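PDB 2I7R: conserved domain protein from Streptococcus pneumoniae, which is of unknown function but belongs to the glyoxalase/bleomycin resistance protein/dioxygenase superfamily and forms a two-chain assembly. Local coordinates for residues E24-D28 with R80-I86; D10-S14 with L58-Q62. All blocks are in the same frame, centred on the assembly; numbering follows the deposited sequence.

Both contacts are partly buried, and their centres lie about 23 Å apart on opposite sides of the chain's centre. Contact 1 (24-28 with 80-86) brings together the C-terminal ends of the two helices, 16-27 and 74-84. Contact 2 (10-14 with 58-62) sets the end of strand 5-12 against the loop that leads to strand 65-70. Strand 5-12 and helix 16-27 are consecutive, yet the contacts do not touch. The buried areas are nearly equal, 302 and 303 Å², but the chemistry differs. In contact 1 a charged guanidinium closes on a helix-end carbonyl, beside aliphatic packing; contact 2 relies on one straight backbone hydrogen bond flanked by apolar side chains, near the second subunit.

Contact 1: E24-D28 with R80-I86; sequences EHILD and RLNELGI
R80 reaches across from helix 74-84 to the last turn of helix 16-27 and grips the carbonyl oxygen of I26 with both terminal nitrogens. From CB the chain runs out extended, with CG anti to the backbone N (chi1 -178°), and brings CD to 3.7 Å from D28 OD2. The bend at chi3 then turns NE and the guanidinium toward the helix end. NE is 4.2 Å from D28 OD2, which stands well out of the guanidinium plane, so this approach is one of charge and not a salt bridge. D28 CB sits over one face of the guanidinium, 3.6 Å from NH1. At the tip, NH2 donates to I26 O at 2.9 Å and NH1 donates to the same oxygen at 3.0 Å. The acceptor lies near the guanidinium plane, yet the N-H...O angles of 144° and 138° show both bonds to be bent, as expected when two donors share one atom. Both nitrogens come from the same face of the carbonyl, NH2 moderately tilted from its plane and NH1 well above it, off any lone pair. N77 OD1 accepts a further bond from NH2 and helps fix the rotation of the group.

Beside this polar site, L84 CD1 and L81 CD2 are methyls set against the carbonyl oxygens of H25 and I26. The aliphatic pairs are I26 CG1 with I86 CD1 at 4.1 Å and I26 CG2 with L81 CD2 at 4.3 Å. I86 follows the Schellman motif at G85 that ends helix 74-84. F114 of strand 111-116 touches both I26 and L81.

Carbonyls in a final helical turn lack some amide partners. Here the guanidinium supplies N-H groups to that of I26, and its positive charge, at the C-terminal end of helix 16-27 and near the D28 carboxylate, probably gains from both.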
loop_
_atom_site.group_PDB
_atom_site.type_symbol
_atom_site.label_atom_id
_atom_site.label_comp_id
_atom_site.label_asym_id
_atom_site.label_seq_id
_atom_site.Cartn_x
_atom_site.Cartn_y
_atom_site.Cartn_z
ATOM N N GLU A 24 -9.517 10.065 -8.412
ATOM C CA GLU A 24 -10.175 11.296 -7.917
ATOM C C GLU A 24 -11.701 11.184 -7.742
ATOM O O GLU A 24 -12.233 11.671 -6.753
ATOM C CB GLU A 24 -9.836 12.498 -8.804
ATOM C CG GLU A 24 -8.342 12.687 -8.994
ATOM C CD GLU A 24 -7.972 13.910 -9.822
ATOM O OE1 GLU A 24 -8.577 14.150 -10.894
ATOM O OE2 GLU A 24 -7.042 14.624 -9.387
ATOM N N HIS A 25 -12.402 10.559 -8.699
ATOM C CA HIS A 25 -13.845 10.353 -8.549
ATOM C C HIS A 25 -14.121 9.389 -7.401
ATOM O O HIS A 25 -14.993 9.639 -6.568
ATOM C CB HIS A 25 -14.492 9.843 -9.836
ATOM C CG HIS A 25 -14.463 10.828 -10.952
ATOM N ND1 HIS A 25 -13.683 10.658 -12.073
ATOM C CD2 HIS A 25 -15.110 12.005 -11.118
ATOM C CE1 HIS A 25 -13.853 11.686 -12.887
ATOM N NE2 HIS A 25 -14.721 12.514 -12.332
ATOM N N ILE A 26 -13.356 8.303 -7.333
ATOM C CA ILE A 26 -13.575 7.341 -6.258
ATOM C C ILE A 26 -13.311 7.935 -4.868
ATOM O O ILE A 26 -14.066 7.686 -3.934
ATOM C CB ILE A 26 -12.736 6.100 -6.462
ATOM C CG1 ILE A 26 -13.290 5.307 -7.651
ATOM C CG2 ILE A 26 -12.693 5.262 -5.150
ATOM C CD1 ILE A 26 -12.307 4.380 -8.257
ATOM N N LEU A 27 -12.243 8.713 -4.738
ATOM C CA LEU A 27 -11.836 9.249 -3.461
ATOM C C LEU A 27 -12.560 10.558 -3.166
ATOM O O LEU A 27 -12.566 11.039 -2.021
ATOM C CB LEU A 27 -10.332 9.497 -3.461
ATOM C CG LEU A 27 -9.388 8.289 -3.441
ATOM C CD1 LEU A 27 -7.950 8.758 -3.698
ATOM C CD2 LEU A 27 -9.552 7.499 -2.109
ATOM N N ASP A 28 -13.155 11.136 -4.217
ATOM C CA ASP A 28 -13.846 12.410 -4.128
ATOM C C ASP A 28 -12.869 13.494 -3.669
ATOM O O ASP A 28 -13.231 14.382 -2.902
ATOM C CB ASP A 28 -15.024 12.316 -3.152
ATOM C CG ASP A 28 -15.933 13.492 -3.230
ATOM O OD1 ASP A 28 -16.028 14.099 -4.304
ATOM O OD2 ASP A 28 -16.564 13.803 -2.210
ATOM N N ARG A 80 -22.628 7.785 -2.638
ATOM C CA ARG A 80 -21.845 8.593 -3.550
ATOM C C ARG A 80 -21.332 7.725 -4.695
ATOM O O ARG A 80 -21.514 8.060 -5.894
ATOM C CB ARG A 80 -20.689 9.274 -2.793
ATOM C CG ARG A 80 -19.818 10.189 -3.626
ATOM C CD ARG A 80 -18.704 10.818 -2.802
ATOM N NE ARG A 80 -17.826 9.847 -2.141
ATOM C CZ ARG A 80 -16.873 9.123 -2.742
ATOM N NH1 ARG A 80 -16.661 9.219 -4.065
ATOM N NH2 ARG A 80 -16.140 8.260 -2.012
ATOM N N LEU A 81 -20.730 6.601 -4.330
ATOM C CA LEU A 81 -20.133 5.697 -5.299
ATOM C C LEU A 81 -21.148 5.025 -6.217
ATOM O O LEU A 81 -20.851 4.804 -7.392
ATOM C CB LEU A 81 -19.215 4.666 -4.623
ATOM C CG LEU A 81 -18.022 5.259 -3.870
ATOM C CD1 LEU A 81 -17.418 4.259 -2.815
ATOM C CD2 LEU A 81 -16.952 5.850 -4.835
ATOM N N ASN A 82 -22.322 4.684 -5.684
ATOM C CA ASN A 82 -23.404 4.055 -6.466
ATOM C C ASN A 82 -23.911 5.020 -7.518
ATOM O O ASN A 82 -24.145 4.621 -8.657
ATOM C CB ASN A 82 -24.598 3.637 -5.589
ATOM C CG ASN A 82 -24.462 2.243 -5.024
ATOM O OD1 ASN A 82 -23.481 1.523 -5.275
ATOM N ND2 ASN A 82 -25.457 1.842 -4.242
ATOM N N GLU A 83 -24.103 6.279 -7.120
ATOM C CA GLU A 83 -24.525 7.323 -8.062
ATOM C C GLU A 83 -23.485 7.505 -9.155
ATOM O O GLU A 83 -23.852 7.823 -10.263
ATOM C CB GLU A 83 -24.725 8.681 -7.395
ATOM C CG GLU A 83 -25.751 8.765 -6.299
ATOM C CD GLU A 83 -25.727 10.151 -5.626
ATOM O OE1 GLU A 83 -25.728 11.162 -6.381
ATOM O OE2 GLU A 83 -25.698 10.238 -4.364
ATOM N N LEU A 84 -22.202 7.300 -8.849
ATOM C CA LEU A 84 -21.126 7.408 -9.842
ATOM C C LEU A 84 -21.033 6.226 -10.802
ATOM O O LEU A 84 -20.420 6.343 -11.848
ATOM C CB LEU A 84 -19.755 7.584 -9.166
ATOM C CG LEU A 84 -19.394 8.980 -8.676
ATOM C CD1 LEU A 84 -18.087 8.903 -7.894
ATOM C CD2 LEU A 84 -19.291 9.970 -9.869
ATOM N N GLY A 85 -21.610 5.083 -10.443
ATOM C CA GLY A 85 -21.491 3.913 -11.291
ATOM C C GLY A 85 -20.229 3.101 -11.061
ATOM O O GLY A 85 -19.838 2.273 -11.901
ATOM N N ILE A 86 -19.585 3.317 -9.922
ATOM C CA ILE A 86 -18.420 2.500 -9.537
ATOM C C ILE A 86 -18.776 1.057 -9.142
ATOM O O ILE A 86 -19.773 0.841 -8.465
ATOM C CB ILE A 86 -17.671 3.165 -8.389
ATOM C CG1 ILE A 86 -17.266 4.603 -8.800
ATOM C CG2 ILE A 86 -16.491 2.313 -7.969
ATOM C CD1 ILE A 86 -16.445 4.662 -10.122
#

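Contact 2: D10-S14 with L58-Q62; sequences DIIVS and LENFQ
I12 O accepts a hydrogen bond from F61 N at 2.8 Å, and its N-H...O angle of 174° makes it almost straight. This bond marks the closest approach of the two backbones, with I12 CA and N60 CA 5.0 Å apart, while the end-to-end directions of the segments differ by 92°. At such an angle the segments share a single backbone bond. Apolar groups pack on both flanks. I11 CG2 meets F61 CB at 3.7 Å; with F61 CG anti to the backbone N (chi1 179°), the ring runs on alongside I11 in the same direction. I12 CG1 touches L58 CD1 at 3.9 Å, its side chain crossing that of L58 obliquely. The I12 side chain also runs at about a right angle to that of N60, whose OD1 comes within 3.3 Å of I12 CG2 and accepts its hydrogen bond from H54 NE2.

The other side is looser. N60 ND2 comes no nearer to exposed S14 than 3.7 Å, at CB, and E59 directs its CB away from strand 5-12, while its backbone N is bonded to S63 OG of the second subunit.

Strand 5-12 borders strand 46-51 in its own sheet, where I11 forms backbone bonds with M49 and S51, and V13 with S51. L110, in the loop before strand 111-116, packs on both I11 and F61. At D10 and I11 the strand pairs antiparallel with a strand of the second subunit, so the 58-62 loop crosses the end of a strand through which the sheet continues into the other chain.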
loop_
_atom_site.group_PDB
_atom_site.type_symbol
_atom_site.label_atom_id
_atom_site.label_comp_id
_atom_site.label_asym_id
_atom_site.label_seq_id
_atom_site.Cartn_x
_atom_site.Cartn_y
_atom_site.Cartn_z
ATOM N N ASP A 10 3.414 3.599 -3.547
ATOM C CA ASP A 10 3.356 3.884 -4.975
ATOM C C ASP A 10 2.709 2.718 -5.708
ATOM O O ASP A 10 3.001 1.574 -5.422
ATOM C CB ASP A 10 4.745 4.069 -5.585
ATOM C CG ASP A 10 5.579 5.121 -4.892
ATOM O OD1 ASP A 10 5.068 5.860 -4.031
ATOM O OD2 ASP A 10 6.783 5.170 -5.225
ATOM N N ILE A 11 1.895 3.038 -6.696
ATOM C CA ILE A 11 1.343 2.065 -7.637
ATOM C C ILE A 11 1.925 2.386 -9.015
ATOM O O ILE A 11 1.790 3.520 -9.511
ATOM C CB ILE A 11 -0.228 2.129 -7.745
ATOM C CG1 ILE A 11 -0.909 2.248 -6.364
ATOM C CG2 ILE A 11 -0.752 0.942 -8.617
ATOM C CD1 ILE A 11 -0.520 1.132 -5.367
ATOM N N ILE A 12 2.556 1.388 -9.626
ATOM C CA ILE A 12 3.157 1.564 -10.951
ATOM C C ILE A 12 2.102 1.182 -12.007
ATOM O O ILE A 12 1.563 0.041 -11.998
ATOM C CB ILE A 12 4.396 0.685 -11.125
ATOM C CG1 ILE A 12 5.378 0.849 -9.973
ATOM C CG2 ILE A 12 5.053 0.919 -12.477
ATOM C CD1 ILE A 12 5.556 2.291 -9.516
ATOM N N VAL A 13 1.803 2.141 -12.884
ATOM C CA VAL A 13 0.754 2.014 -13.909
ATOM C C VAL A 13 1.213 2.685 -15.222
ATOM O O VAL A 13 2.003 3.624 -15.185
ATOM C CB VAL A 13 -0.617 2.594 -13.422
ATOM C CG1 VAL A 13 -1.102 1.867 -12.152
ATOM C CG2 VAL A 13 -0.560 4.135 -13.188
ATOM N N SER A 14 0.721 2.227 -16.372
ATOM C CA SER A 14 1.138 2.824 -17.654
ATOM C C SER A 14 0.405 4.115 -18.014
ATOM O O SER A 14 0.924 4.936 -18.777
ATOM C CB SER A 14 0.993 1.825 -18.798
ATOM O OG SER A 14 -0.371 1.501 -18.939
ATOM N N LEU A 58 10.785 -3.625 -12.041
ATOM C CA LEU A 58 9.529 -4.272 -11.608
ATOM C C LEU A 58 8.508 -4.187 -12.749
ATOM O O LEU A 58 8.774 -3.568 -13.777
ATOM C CB LEU A 58 8.994 -3.649 -10.286
ATOM C CG LEU A 58 8.850 -2.117 -10.158
ATOM C CD1 LEU A 58 8.085 -1.563 -11.309
ATOM C CD2 LEU A 58 8.200 -1.684 -8.846
ATOM N N GLU A 59 7.341 -4.782 -12.560
ATOM C CA GLU A 59 6.301 -4.741 -13.579
ATOM C C GLU A 59 5.193 -3.770 -13.175
ATOM O O GLU A 59 5.095 -3.387 -12.018
ATOM C CB GLU A 59 5.741 -6.153 -13.772
ATOM C CG GLU A 59 6.794 -7.182 -14.043
ATOM C CD GLU A 59 6.217 -8.585 -14.226
ATOM O OE1 GLU A 59 5.108 -8.856 -13.744
ATOM O OE2 GLU A 59 6.868 -9.429 -14.842
ATOM N N ASN A 60 4.365 -3.349 -14.115
ATOM C CA ASN A 60 3.159 -2.631 -13.736
ATOM C C ASN A 60 2.284 -3.487 -12.831
ATOM O O ASN A 60 2.327 -4.754 -12.844
ATOM C CB ASN A 60 2.377 -2.116 -14.955
ATOM C CG ASN A 60 3.191 -1.118 -15.779
ATOM O OD1 ASN A 60 4.200 -0.586 -15.316
ATOM N ND2 ASN A 60 2.786 -0.905 -16.999
ATOM N N PHE A 61 1.532 -2.774 -12.005
ATOM C CA PHE A 61 0.672 -3.373 -11.025
ATOM C C PHE A 61 -0.351 -4.184 -11.771
ATOM O O PHE A 61 -0.874 -3.728 -12.765
ATOM C CB PHE A 61 -0.047 -2.304 -10.178
ATOM C CG PHE A 61 -0.969 -2.905 -9.146
ATOM C CD1 PHE A 61 -0.444 -3.537 -8.014
ATOM C CD2 PHE A 61 -2.344 -2.902 -9.332
ATOM C CE1 PHE A 61 -1.288 -4.109 -7.054
ATOM C CE2 PHE A 61 -3.206 -3.502 -8.377
ATOM C CZ PHE A 61 -2.683 -4.102 -7.246
ATOM N N GLN A 62 -0.611 -5.379 -11.280
ATOM C CA GLN A 62 -1.673 -6.223 -11.779
ATOM C C GLN A 62 -2.810 -6.334 -10.755
ATOM O O GLN A 62 -3.865 -5.718 -10.909
ATOM C CB GLN A 62 -1.093 -7.581 -12.205
ATOM C CG GLN A 62 -0.292 -7.435 -13.549
ATOM C CD GLN A 62 0.453 -8.689 -13.971
ATOM O OE1 GLN A 62 -0.049 -9.811 -13.814
ATOM N NE2 GLN A 62 1.671 -8.502 -14.530
#